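Local coordinates for protein endonuclease and methylase LlaGI (Lactococcus lactis, PDB 5FFJ) that recognises a DNA sequence, methylates DNA and cleaves it as a Type ISP restriction-modification enzyme with a helicase-like ATPase, its nuclease being deleted in this construct, at residues F948-D953 against H995-Y1000; N1089-R1094 against Y1110-E1115. One frame throughout, in Å; residues are numbered along the deposited sequence.

Contact 1 of 2, residues F948-D953 against H995-Y1000; sequences FNLRGD and HDIGDY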
ATOM      1  N   PHE A 948      -6.917  23.045 -14.140  1.00 55.16           N
ATOM      2  CA  PHE A 948      -5.559  23.374 -13.716  1.00 66.98           C
ATOM      3  C   PHE A 948      -4.700  22.116 -13.708  1.00 66.41           C
ATOM      4  O   PHE A 948      -4.800  21.294 -12.797  1.00 69.11           O
ATOM      5  CB  PHE A 948      -5.575  24.022 -12.325  1.00 78.60           C
ATOM      6  CG  PHE A 948      -4.302  24.756 -11.964  1.00 77.30           C
ATOM      7  CD1 PHE A 948      -3.323  25.017 -12.912  1.00 81.89           C
ATOM      8  CD2 PHE A 948      -4.091  25.182 -10.663  1.00 77.98           C
ATOM      9  CE1 PHE A 948      -2.164  25.690 -12.570  1.00 76.96           C
ATOM     10  CE2 PHE A 948      -2.931  25.853 -10.315  1.00 82.06           C
ATOM     11  CZ  PHE A 948      -1.969  26.107 -11.269  1.00 80.13           C
ATOM     12  N   ASN A 949      -3.863  21.965 -14.729  1.00 57.35           N
ATOM     13  CA  ASN A 949      -3.025  20.779 -14.855  1.00 67.29           C
ATOM     14  C   ASN A 949      -1.757  20.903 -14.019  1.00 52.25           C
ATOM     15  O   ASN A 949      -0.868  21.694 -14.334  1.00 49.36           O
ATOM     16  CB  ASN A 949      -2.669  20.536 -16.322  1.00 70.91           C
ATOM     17  CG  ASN A 949      -2.008  19.188 -16.549  1.00 61.80           C
ATOM     18  OD1 ASN A 949      -1.941  18.353 -15.646  1.00 52.77           O
ATOM     19  ND2 ASN A 949      -1.524  18.966 -17.765  1.00 48.51           N
ATOM     20  N   LEU A 950      -1.688  20.116 -12.950  1.00 53.22           N
ATOM     21  CA  LEU A 950      -0.563  20.157 -12.021  1.00 57.56           C
ATOM     22  C   LEU A 950       0.543  19.170 -12.403  1.00 57.99           C
ATOM     23  O   LEU A 950       1.557  19.071 -11.709  1.00 56.94           O
ATOM     24  CB  LEU A 950      -1.055  19.867 -10.597  1.00 61.34           C
ATOM     25  CG  LEU A 950      -1.381  21.067  -9.700  1.00 63.36           C
ATOM     26  CD1 LEU A 950      -2.021  22.212 -10.468  1.00 62.71           C
ATOM     27  CD2 LEU A 950      -2.302  20.627  -8.576  1.00 56.91           C
ATOM     28  N   ARG A 951       0.342  18.449 -13.504  1.00 46.75           N
ATOM     29  CA  ARG A 951       1.330  17.493 -14.000  1.00 53.62           C
ATOM     30  C   ARG A 951       1.691  16.473 -12.915  1.00 55.93           C
ATOM     31  O   ARG A 951       0.827  16.043 -12.149  1.00 52.49           O
ATOM     32  CB  ARG A 951       2.580  18.231 -14.487  1.00 39.99           C
ATOM     33  CG  ARG A 951       2.297  19.351 -15.483  1.00 56.36           C
ATOM     34  CD  ARG A 951       1.832  18.808 -16.824  1.00 43.35           C
ATOM     35  NE  ARG A 951       2.842  17.952 -17.443  1.00 68.02           N
ATOM     36  CZ  ARG A 951       3.846  18.391 -18.195  1.00 70.05           C
ATOM     37  NH1 ARG A 951       3.995  19.688 -18.436  1.00 65.41           N
ATOM     38  NH2 ARG A 951       4.712  17.529 -18.711  1.00 78.46           N
ATOM     39  N   GLY A 952       2.961  16.082 -12.858  1.00 54.48           N
ATOM     40  CA  GLY A 952       3.445  15.227 -11.791  1.00 63.93           C
ATOM     41  C   GLY A 952       3.153  13.755 -12.023  1.00 59.10           C
ATOM     42  O   GLY A 952       2.919  13.007 -11.072  1.00 57.70           O
ATOM     43  N   ASP A 953       3.166  13.337 -13.288  1.00 59.61           N
ATOM     44  CA  ASP A 953       2.929  11.937 -13.647  1.00 53.61           C
ATOM     45  C   ASP A 953       4.246  11.174 -13.682  1.00 56.81           C
ATOM     46  O   ASP A 953       5.051  11.361 -14.595  1.00 57.09           O
ATOM     47  CB  ASP A 953       2.225  11.829 -15.008  1.00 61.65           C
ATOM     48  CG  ASP A 953       1.854  10.399 -15.367  1.00 61.79           C
ATOM     49  OD1 ASP A 953       1.847   9.535 -14.465  1.00 70.40           O
ATOM     50  OD2 ASP A 953       1.560  10.142 -16.552  1.00 71.18           O
ATOM     51  N   HIS A 995      -4.906  25.649 -17.949  1.00 60.42           N
ATOM     52  CA  HIS A 995      -3.555  26.117 -17.685  1.00 70.02           C
ATOM     53  C   HIS A 995      -2.638  24.964 -17.290  1.00 69.14           C
ATOM     54  O   HIS A 995      -2.947  24.188 -16.382  1.00 58.93           O
ATOM     55  CB  HIS A 995      -3.553  27.175 -16.583  1.00 76.00           C
ATOM     56  CG  HIS A 995      -2.217  27.819 -16.375  1.00 80.16           C
ATOM     57  ND1 HIS A 995      -1.541  27.762 -15.176  1.00 84.40           N
ATOM     58  CD2 HIS A 995      -1.426  28.519 -17.222  1.00 71.80           C
ATOM     59  CE1 HIS A 995      -0.394  28.410 -15.290  1.00 71.36           C
ATOM     60  NE2 HIS A 995      -0.299  28.876 -16.522  1.00 71.31           N
ATOM     61  N   ASP A 996      -1.514  24.857 -17.991  1.00 67.65           N
ATOM     62  CA  ASP A 996      -0.457  23.921 -17.631  1.00 60.77           C
ATOM     63  C   ASP A 996       0.470  24.612 -16.639  1.00 64.97           C
ATOM     64  O   ASP A 996       0.996  25.688 -16.924  1.00 53.01           O
ATOM     65  CB  ASP A 996       0.310  23.468 -18.876  1.00 64.46           C
ATOM     66  CG  ASP A 996       1.255  22.309 -18.602  1.00 66.83           C
ATOM     67  OD1 ASP A 996       1.715  22.156 -17.450  1.00 70.65           O
ATOM     68  OD2 ASP A 996       1.544  21.548 -19.549  1.00 69.70           O
ATOM     69  N   ILE A 997       0.668  23.998 -15.477  1.00 62.95           N
ATOM     70  CA  ILE A 997       1.484  24.604 -14.427  1.00 63.60           C
ATOM     71  C   ILE A 997       2.933  24.793 -14.873  1.00 62.31           C
ATOM     72  O   ILE A 997       3.690  25.531 -14.240  1.00 64.15           O
ATOM     73  CB  ILE A 997       1.461  23.757 -13.132  1.00 70.71           C
ATOM     74  CG1 ILE A 997       1.892  24.604 -11.932  1.00 58.12           C
ATOM     75  CG2 ILE A 997       2.348  22.520 -13.275  1.00 68.83           C
ATOM     76  CD1 ILE A 997       1.575  23.965 -10.589  1.00 56.08           C
ATOM     77  N   GLY A 998       3.311  24.116 -15.954  1.00 70.72           N
ATOM     78  CA  GLY A 998       4.634  24.253 -16.535  1.00 64.40           C
ATOM     79  C   GLY A 998       5.515  23.047 -16.292  1.00 56.60           C
ATOM     80  O   GLY A 998       5.296  22.278 -15.355  1.00 59.82           O
ATOM     81  N   ASP A 999       6.524  22.887 -17.142  1.00 62.26           N
ATOM     82  CA  ASP A 999       7.441  21.764 -17.023  1.00 54.93           C
ATOM     83  C   ASP A 999       8.385  21.945 -15.827  1.00 60.95           C
ATOM     84  O   ASP A 999       8.573  23.057 -15.331  1.00 73.34           O
ATOM     85  CB  ASP A 999       8.256  21.591 -18.318  1.00 54.05           C
ATOM     86  CG  ASP A 999       7.384  21.328 -19.542  1.00 69.84           C
ATOM     87  OD1 ASP A 999       6.269  20.788 -19.389  1.00 71.60           O
ATOM     88  OD2 ASP A 999       7.829  21.654 -20.665  1.00 64.35           O
ATOM     89  N   TYR A1000       8.909  20.821 -15.338  1.00 66.88           N
ATOM     90  CA  TYR A1000      10.105  20.755 -14.483  1.00 67.19           C
ATOM     91  C   TYR A1000       9.956  21.278 -13.052  1.00 71.41           C
ATOM     92  O   TYR A1000      10.914  21.233 -12.281  1.00 72.55           O
ATOM     93  CB  TYR A1000      11.271  21.504 -15.144  1.00 69.06           C
ATOM     94  CG  TYR A1000      11.722  20.907 -16.460  1.00 65.05           C
ATOM     95  CD1 TYR A1000      12.329  19.659 -16.506  1.00 66.85           C
ATOM     96  CD2 TYR A1000      11.547  21.592 -17.653  1.00 59.10           C
ATOM     97  CE1 TYR A1000      12.743  19.108 -17.704  1.00 61.31           C
ATOM     98  CE2 TYR A1000      11.959  21.049 -18.858  1.00 62.01           C
ATOM     99  CZ  TYR A1000      12.559  19.805 -18.876  1.00 63.93           C
ATOM    100  OH  TYR A1000      12.974  19.251 -20.070  1.00 77.62           O
TER

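Contact 2 of 2, residues N1089-R1094 against Y1110-E1115; sequences NLEVDR and YVTNDE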
ATOM      1  N   ASN A1089      -2.589 -27.586 -12.586  1.00 60.68           N
ATOM      2  CA  ASN A1089      -3.342 -28.821 -12.769  1.00 59.00           C
ATOM      3  C   ASN A1089      -3.663 -29.501 -11.442  1.00 70.16           C
ATOM      4  O   ASN A1089      -4.538 -30.364 -11.380  1.00 79.26           O
ATOM      5  CB  ASN A1089      -2.573 -29.784 -13.677  1.00 64.58           C
ATOM      6  CG  ASN A1089      -2.529 -29.316 -15.119  1.00 66.41           C
ATOM      7  OD1 ASN A1089      -3.385 -28.552 -15.563  1.00 72.56           O
ATOM      8  ND2 ASN A1089      -1.529 -29.778 -15.861  1.00 65.44           N
ATOM      9  N   LEU A1090      -2.957 -29.113 -10.383  1.00 70.94           N
ATOM     10  CA  LEU A1090      -3.255 -29.620  -9.048  1.00 72.05           C
ATOM     11  C   LEU A1090      -4.459 -28.892  -8.457  1.00 70.98           C
ATOM     12  O   LEU A1090      -5.329 -29.511  -7.843  1.00 79.88           O
ATOM     13  CB  LEU A1090      -2.050 -29.469  -8.117  1.00 67.17           C
ATOM     14  CG  LEU A1090      -0.865 -30.423  -8.305  1.00 75.87           C
ATOM     15  CD1 LEU A1090       0.133 -30.227  -7.172  1.00 73.62           C
ATOM     16  CD2 LEU A1090      -1.307 -31.878  -8.381  1.00 73.00           C
ATOM     17  N   GLU A1091      -4.499 -27.574  -8.639  1.00 69.02           N
ATOM     18  CA  GLU A1091      -5.637 -26.782  -8.190  1.00 70.99           C
ATOM     19  C   GLU A1091      -6.905 -27.299  -8.858  1.00 76.07           C
ATOM     20  O   GLU A1091      -7.961 -27.366  -8.235  1.00 80.62           O
ATOM     21  CB  GLU A1091      -5.437 -25.299  -8.507  1.00 68.81           C
ATOM     22  CG  GLU A1091      -4.238 -24.661  -7.818  1.00 77.22           C
ATOM     23  CD  GLU A1091      -4.359 -24.644  -6.305  1.00 86.90           C
ATOM     24  OE1 GLU A1091      -5.488 -24.484  -5.794  1.00 83.04           O
ATOM     25  OE2 GLU A1091      -3.320 -24.794  -5.628  1.00 90.15           O
ATOM     26  N   VAL A1092      -6.788 -27.679 -10.125  1.00 73.80           N
ATOM     27  CA  VAL A1092      -7.916 -28.224 -10.871  1.00 75.92           C
ATOM     28  C   VAL A1092      -8.353 -29.566 -10.290  1.00 87.27           C
ATOM     29  O   VAL A1092      -9.547 -29.804 -10.092  1.00 93.67           O
ATOM     30  CB  VAL A1092      -7.565 -28.387 -12.366  1.00 67.15           C
ATOM     31  CG1 VAL A1092      -8.526 -29.348 -13.063  1.00 76.12           C
ATOM     32  CG2 VAL A1092      -7.576 -27.031 -13.055  1.00 60.93           C
ATOM     33  N   ASP A1093      -7.387 -30.442 -10.026  1.00 82.11           N
ATOM     34  CA  ASP A1093      -7.668 -31.738  -9.418  1.00 78.92           C
ATOM     35  C   ASP A1093      -8.363 -31.555  -8.071  1.00 74.32           C
ATOM     36  O   ASP A1093      -9.230 -32.347  -7.701  1.00 84.09           O
ATOM     37  CB  ASP A1093      -6.379 -32.549  -9.240  1.00 75.42           C
ATOM     38  CG  ASP A1093      -5.936 -33.241 -10.519  1.00 82.44           C
ATOM     39  OD1 ASP A1093      -6.802 -33.631 -11.329  1.00 82.99           O
ATOM     40  OD2 ASP A1093      -4.712 -33.404 -10.708  1.00 92.31           O
ATOM     41  N   ARG A1094      -7.976 -30.512  -7.342  1.00 67.22           N
ATOM     42  CA  ARG A1094      -8.627 -30.188  -6.077  1.00 81.85           C
ATOM     43  C   ARG A1094     -10.085 -29.809  -6.321  1.00 88.11           C
ATOM     44  O   ARG A1094     -10.981 -30.289  -5.629  1.00 97.72           O
ATOM     45  CB  ARG A1094      -7.898 -29.049  -5.357  1.00 85.79           C
ATOM     46  CG  ARG A1094      -8.553 -28.631  -4.042  1.00 91.11           C
ATOM     47  CD  ARG A1094      -7.969 -27.340  -3.503  1.00103.26           C
ATOM     48  NE  ARG A1094      -6.570 -27.481  -3.115  1.00 98.47           N
ATOM     49  CZ  ARG A1094      -5.918 -26.617  -2.343  1.00108.61           C
ATOM     50  NH1 ARG A1094      -6.540 -25.546  -1.866  1.00109.11           N
ATOM     51  NH2 ARG A1094      -4.645 -26.826  -2.042  1.00102.94           N
ATOM     52  N   TYR A1110     -11.407 -21.002  -3.496  1.00 80.14           N
ATOM     53  CA  TYR A1110     -11.053 -22.418  -3.510  1.00 80.60           C
ATOM     54  C   TYR A1110      -9.691 -22.675  -4.161  1.00 82.14           C
ATOM     55  O   TYR A1110      -9.356 -23.819  -4.473  1.00 90.87           O
ATOM     56  CB  TYR A1110     -12.133 -23.218  -4.245  1.00 85.75           C
ATOM     57  CG  TYR A1110     -13.537 -22.913  -3.774  1.00 93.92           C
ATOM     58  CD1 TYR A1110     -14.245 -21.838  -4.293  1.00 95.56           C
ATOM     59  CD2 TYR A1110     -14.155 -23.701  -2.811  1.00 80.88           C
ATOM     60  CE1 TYR A1110     -15.526 -21.552  -3.866  1.00 90.62           C
ATOM     61  CE2 TYR A1110     -15.437 -23.425  -2.378  1.00 87.73           C
ATOM     62  CZ  TYR A1110     -16.118 -22.349  -2.909  1.00 88.27           C
ATOM     63  OH  TYR A1110     -17.395 -22.068  -2.481  1.00 90.28           O
ATOM     64  N   VAL A1111      -8.912 -21.613  -4.362  1.00 83.21           N
ATOM     65  CA  VAL A1111      -7.606 -21.731  -5.012  1.00 85.64           C
ATOM     66  C   VAL A1111      -6.493 -21.036  -4.220  1.00 80.99           C
ATOM     67  O   VAL A1111      -6.755 -20.333  -3.244  1.00 86.00           O
ATOM     68  CB  VAL A1111      -7.645 -21.167  -6.445  1.00 83.28           C
ATOM     69  CG1 VAL A1111      -8.583 -21.997  -7.300  1.00 68.68           C
ATOM     70  CG2 VAL A1111      -8.080 -19.714  -6.447  1.00 89.63           C
ATOM     71  N   THR A1112      -5.255 -21.231  -4.668  1.00 68.68           N
ATOM     72  CA  THR A1112      -4.066 -20.998  -3.841  1.00 81.24           C
ATOM     73  C   THR A1112      -3.678 -19.544  -3.522  1.00 83.61           C
ATOM     74  O   THR A1112      -3.206 -19.264  -2.420  1.00 89.89           O
ATOM     75  CB  THR A1112      -2.825 -21.646  -4.490  1.00 84.89           C
ATOM     76  OG1 THR A1112      -1.666 -21.309  -3.720  1.00 73.57           O
ATOM     77  CG2 THR A1112      -2.631 -21.170  -5.934  1.00 80.27           C
ATOM     78  N   ASN A1113      -3.818 -18.655  -4.503  1.00 71.80           N
ATOM     79  CA  ASN A1113      -3.476 -17.225  -4.398  1.00 71.27           C
ATOM     80  C   ASN A1113      -1.993 -16.940  -4.092  1.00 68.76           C
ATOM     81  O   ASN A1113      -1.592 -15.780  -4.011  1.00 69.59           O
ATOM     82  CB  ASN A1113      -4.408 -16.514  -3.371  1.00 80.12           C
ATOM     83  CG  ASN A1113      -3.964 -16.649  -1.910  1.00 74.90           C
ATOM     84  OD1 ASN A1113      -2.842 -16.310  -1.540  1.00 77.49           O
ATOM     85  ND2 ASN A1113      -4.889 -17.102  -1.062  1.00 96.71           N
ATOM     86  N   ASP A1114      -1.172 -17.984  -3.988  1.00 72.26           N
ATOM     87  CA  ASP A1114       0.259 -17.806  -3.733  1.00 75.21           C
ATOM     88  C   ASP A1114       0.993 -17.551  -5.046  1.00 78.47           C
ATOM     89  O   ASP A1114       1.017 -18.406  -5.930  1.00 77.33           O
ATOM     90  CB  ASP A1114       0.841 -19.032  -3.020  1.00 78.31           C
ATOM     91  CG  ASP A1114       2.332 -18.904  -2.758  1.00 80.31           C
ATOM     92  OD1 ASP A1114       2.826 -17.763  -2.629  1.00 80.91           O
ATOM     93  OD2 ASP A1114       3.012 -19.949  -2.675  1.00 71.56           O
ATOM     94  N   GLU A1115       1.593 -16.371  -5.167  1.00 70.09           N
ATOM     95  CA  GLU A1115       2.216 -15.964  -6.422  1.00 67.16           C
ATOM     96  C   GLU A1115       3.549 -16.667  -6.674  1.00 71.96           C
ATOM     97  O   GLU A1115       4.164 -16.483  -7.725  1.00 66.98           O
ATOM     98  CB  GLU A1115       2.411 -14.447  -6.444  1.00 69.73           C
ATOM     99  CG  GLU A1115       1.401 -13.731  -7.326  1.00 83.87           C
ATOM    100  CD  GLU A1115       1.486 -12.221  -7.218  1.00101.01           C
ATOM    101  OE1 GLU A1115       1.999 -11.723  -6.193  1.00113.26           O
ATOM    102  OE2 GLU A1115       1.036 -11.531  -8.157  1.00 93.42           O
TER

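Contact 1 of 2, residues F948-D953 against H995-Y1000
Phe948 and His995 sit side by side on neighbouring parallel strands, 944-951 and 991-996, of a mixed beta sheet. This sheet is probably that of the Rossmann-like methyltransferase. The Phe948 ring and the imidazole meet along their borders, neither lying over the other's face, with CE1 of Phe948 3.4 Å from ND1 of His995. Leu950 CD1 covers one face of the phenyl ring, and Leu1010 of helix 1003-1012 also touches it. Asn949 makes the two parallel backbone bonds. Its N donates to His995 O (2.9 Å), and its O accepts from Ile997 N (3.0 Å). The Asn949 side chain, with CG anti to the backbone N (chi1 -170°), reaches forward along its own strand. OD1 accepts from Arg951 N in an Asx turn, the donor standing above the carbonyl plane. Leu950 and Arg951 both face Ile977 on the other neighbouring strand, as a classic beta bulge. Leu950 CD1 meets Ile997 CD1 at 4.0 Å. Arg951 is bent at chi2 and chi3, and its methylene CG touches Ile997 CG2. The NH1 of Arg951 is shared by two carboxylates: a 2.7 Å salt bridge to Asp999 OD1 and a weak one to Asp996 OD2. Its NH2 pairs with Glu964 of helix 959-964. A methionine in place of Arg951 would probably leave these three acidic groups without their shared positive mate. Asp996 OD1 closes a second Asx turn with Gly998 N. Asp999 OD1 lies near the guanidinium plane, and NH1 of Arg951 reaches it nearly along the C-O axis, with the two group planes 85° apart.

Contact 2 of 2, residues N1089-R1094 against Y1110-E1115
Glu1091, on helix 1074-1096, reaches out to Thr1112 in the loop that runs on towards helix 1122-1129. This is helix-against-loop packing within the C-terminal specificity domain. Glu1091 has the most surface buried here. Its CG is anti to the carbonyl carbon (chi1 -62°), and the chain bends again at chi2, which brings the carboxylate up to the loop backbone. OE1 of Glu1091 lies by the backbone where Val1111 joins Thr1112, 3.6 Å from Val1111 CA and 3.5 Å from Thr1112 N. It is also 4.0 Å from Val1111 CB. OE2 lies against the side chain of Thr1112, 3.4 Å from CB and 3.7 Å from CG2. The Glu1091 and Thr1112 side chains cross at about a right angle. Ile1118, further along the chain, also touches Glu1091.

Thr1112 is the second main contributor. Its OG1 is anti to the backbone N (chi1 175°), which leaves CG2 for the glutamate. The hydroxyl oxygen instead accepts a weak hydrogen bond from Asp1114 N, within the loop. Arg1094, one turn along the helix from Glu1091, adds a lighter contact. Its guanidinium has OE1 of Glu1091 over one face, 4.0 Å above the plane. That nearby carboxylate would probably offset some of the arginine's charge. Across the contact, the aliphatic CD of Arg1094 lies 3.9 Å from the carbonyl O of Tyr1110.

In the fold
Contact 1 comes first along the chain and closes before contact 2 opens. Their centres are 46 Å apart, and their nearest atoms are about 22 Å apart. They share no helix, strand or sheet, and they lie on opposite sides of the chain's centre. Contact 1 pairs two neighbouring strands in the mixed sheet. Contact 2 joins helix 1074-1096 to the loop after it, in the specificity domain. Both come near the bound nucleic acid, contact 1 within about 5 Å and contact 2 within about 6 Å at the nearest atoms. This is consistent with DNA running between separate parts of the enzyme.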